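Local coordinates for cytochrome C-type biogenesis protein ccmF (Thermus thermophilus, PDB 6ZMQ), which probably binds heme in the membrane and takes part in its transfer during cytochrome c maturation, at residues W290-V295 / G342-V347. Numbering follows the deposited sequence.
Sequences WNFAFV and GLLSRV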
loop_
_atom_site.group_PDB
_atom_site.type_symbol
_atom_site.label_atom_id
_atom_site.label_comp_id
_atom_site.label_asym_id
_atom_site.label_seq_id
_atom_site.Cartn_x
_atom_site.Cartn_y
_atom_site.Cartn_z
ATOM N N TRP A 290 -20.785 -10.521 -2.487
ATOM C CA TRP A 290 -19.506 -10.066 -3.018
ATOM C C TRP A 290 -18.744 -9.243 -2.002
ATOM O O TRP A 290 -17.516 -9.192 -2.057
ATOM C CB TRP A 290 -19.724 -9.259 -4.294
ATOM C CG TRP A 290 -20.137 -10.117 -5.440
ATOM C CD1 TRP A 290 -21.307 -10.028 -6.132
ATOM C CD2 TRP A 290 -19.389 -11.186 -6.048
ATOM N NE1 TRP A 290 -21.348 -10.982 -7.117
ATOM C CE2 TRP A 290 -20.183 -11.704 -7.087
ATOM C CE3 TRP A 290 -18.128 -11.755 -5.815
ATOM C CZ2 TRP A 290 -19.763 -12.764 -7.884
ATOM C CZ3 TRP A 290 -17.717 -12.803 -6.603
ATOM C CH2 TRP A 290 -18.526 -13.295 -7.629
ATOM N N ASN A 291 -19.453 -8.622 -1.056
ATOM C CA ASN A 291 -18.778 -7.856 -0.024
ATOM C C ASN A 291 -18.064 -8.753 0.959
ATOM O O ASN A 291 -16.913 -8.468 1.308
ATOM C CB ASN A 291 -19.762 -6.982 0.726
ATOM C CG ASN A 291 -19.745 -5.598 0.227
ATOM O OD1 ASN A 291 -18.681 -5.011 0.126
ATOM N ND2 ASN A 291 -20.915 -5.050 -0.097
ATOM N N PHE A 292 -18.727 -9.844 1.379
ATOM C CA PHE A 292 -18.107 -10.861 2.226
ATOM C C PHE A 292 -16.903 -11.487 1.525
ATOM O O PHE A 292 -15.814 -11.602 2.123
ATOM C CB PHE A 292 -19.134 -11.946 2.572
ATOM C CG PHE A 292 -20.168 -11.536 3.593
ATOM C CD1 PHE A 292 -19.811 -10.793 4.712
ATOM C CD2 PHE A 292 -21.490 -11.947 3.460
ATOM C CE1 PHE A 292 -20.761 -10.432 5.665
ATOM C CE2 PHE A 292 -22.451 -11.558 4.385
ATOM C CZ PHE A 292 -22.080 -10.804 5.499
ATOM N N ALA A 293 -17.073 -11.827 0.231
ATOM C CA ALA A 293 -15.985 -12.375 -0.582
ATOM C C ALA A 293 -14.812 -11.403 -0.692
ATOM O O ALA A 293 -13.653 -11.786 -0.480
ATOM C CB ALA A 293 -16.507 -12.738 -1.974
ATOM N N PHE A 294 -15.102 -10.125 -0.961
ATOM C CA PHE A 294 -14.043 -9.158 -1.204
ATOM C C PHE A 294 -13.309 -8.780 0.074
ATOM O O PHE A 294 -12.096 -8.566 0.033
ATOM C CB PHE A 294 -14.593 -7.913 -1.895
ATOM C CG PHE A 294 -14.824 -8.091 -3.370
ATOM C CD1 PHE A 294 -14.032 -8.960 -4.102
ATOM C CD2 PHE A 294 -15.814 -7.371 -4.031
ATOM C CE1 PHE A 294 -14.237 -9.137 -5.463
ATOM C CE2 PHE A 294 -16.025 -7.538 -5.396
ATOM C CZ PHE A 294 -15.234 -8.424 -6.110
ATOM N N VAL A 295 -14.003 -8.699 1.216
ATOM C CA VAL A 295 -13.291 -8.343 2.444
ATOM C C VAL A 295 -12.441 -9.517 2.933
ATOM O O VAL A 295 -11.329 -9.309 3.438
ATOM C CB VAL A 295 -14.247 -7.811 3.535
ATOM C CG1 VAL A 295 -15.210 -8.849 4.018
ATOM C CG2 VAL A 295 -13.466 -7.172 4.706
ATOM N N GLY A 342 -15.590 -20.115 3.857
ATOM C CA GLY A 342 -16.428 -21.196 4.352
ATOM C C GLY A 342 -17.725 -20.695 4.956
ATOM O O GLY A 342 -18.803 -21.249 4.693
ATOM N N LEU A 343 -17.647 -19.630 5.768
ATOM C CA LEU A 343 -18.888 -19.075 6.301
ATOM C C LEU A 343 -19.705 -18.329 5.246
ATOM O O LEU A 343 -20.922 -18.200 5.417
ATOM C CB LEU A 343 -18.627 -18.164 7.501
ATOM C CG LEU A 343 -17.946 -18.718 8.755
ATOM C CD1 LEU A 343 -17.951 -17.658 9.840
ATOM C CD2 LEU A 343 -18.643 -19.981 9.252
ATOM N N LEU A 344 -19.086 -17.864 4.150
ATOM C CA LEU A 344 -19.900 -17.382 3.030
ATOM C C LEU A 344 -20.496 -18.536 2.226
ATOM O O LEU A 344 -21.597 -18.413 1.677
ATOM C CB LEU A 344 -19.098 -16.409 2.153
ATOM C CG LEU A 344 -19.729 -15.806 0.891
ATOM C CD1 LEU A 344 -19.725 -14.307 0.922
ATOM C CD2 LEU A 344 -18.937 -16.274 -0.300
ATOM N N SER A 345 -19.791 -19.668 2.157
ATOM C CA SER A 345 -20.327 -20.855 1.503
ATOM C C SER A 345 -21.556 -21.397 2.225
ATOM O O SER A 345 -22.481 -21.908 1.583
ATOM C CB SER A 345 -19.248 -21.929 1.418
ATOM O OG SER A 345 -19.830 -23.214 1.526
ATOM N N ARG A 346 -21.597 -21.286 3.558
ATOM C CA ARG A 346 -22.808 -21.709 4.265
ATOM C C ARG A 346 -23.914 -20.646 4.229
ATOM O O ARG A 346 -25.005 -20.868 4.768
ATOM C CB ARG A 346 -22.484 -22.160 5.691
ATOM C CG ARG A 346 -22.026 -21.145 6.710
ATOM C CD ARG A 346 -22.266 -21.780 8.085
ATOM N NE ARG A 346 -21.963 -20.933 9.234
ATOM C CZ ARG A 346 -22.870 -20.364 10.023
ATOM N NH1 ARG A 346 -22.490 -19.736 11.125
ATOM N NH2 ARG A 346 -24.162 -20.510 9.768
ATOM N N VAL A 347 -23.649 -19.471 3.656
ATOM C CA VAL A 347 -24.762 -18.576 3.312
ATOM C C VAL A 347 -24.623 -17.962 1.918
ATOM O O VAL A 347 -25.555 -17.973 1.114
ATOM C CB VAL A 347 -24.933 -17.458 4.341
ATOM C CG1 VAL A 347 -23.821 -16.441 4.209
ATOM C CG2 VAL A 347 -26.283 -16.797 4.140
#
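Leu344 reaches from the last turn of helix 325-345 to the first turns of helix 288-307 and packs against Phe292 and Ala293. Its CG lies anti to the backbone N (chi1 178°), which carries the branch away from its own helix. CD1 is the methyl that does the touching. It sits 3.9 Å from both CG and CD2 of Phe292, oblique to the ring. It is also modelled too close to CB of Phe292, so the exact position of CD1, and with it these distances, is uncertain. The same methyl comes within about 3.7 Å of the backbone N of Ala293, so it rests partly on main chain. The Phe292 ring stacks with Trp219, and its side chain touches Ala207 and Met211, the latter two on helix 185-213. Met211 touches Leu344 as well, so it meets both members of the pair. The CA atoms of Phe292 and Leu344 lie 6.8 Å apart, the closest CA pair across the two segments. The two helices are predicted to span the membrane, and the contact lies away from the heme site. With one methyl against a ring and a backbone, and no polar bond between the segments, the contact probably rests on van der Waals packing.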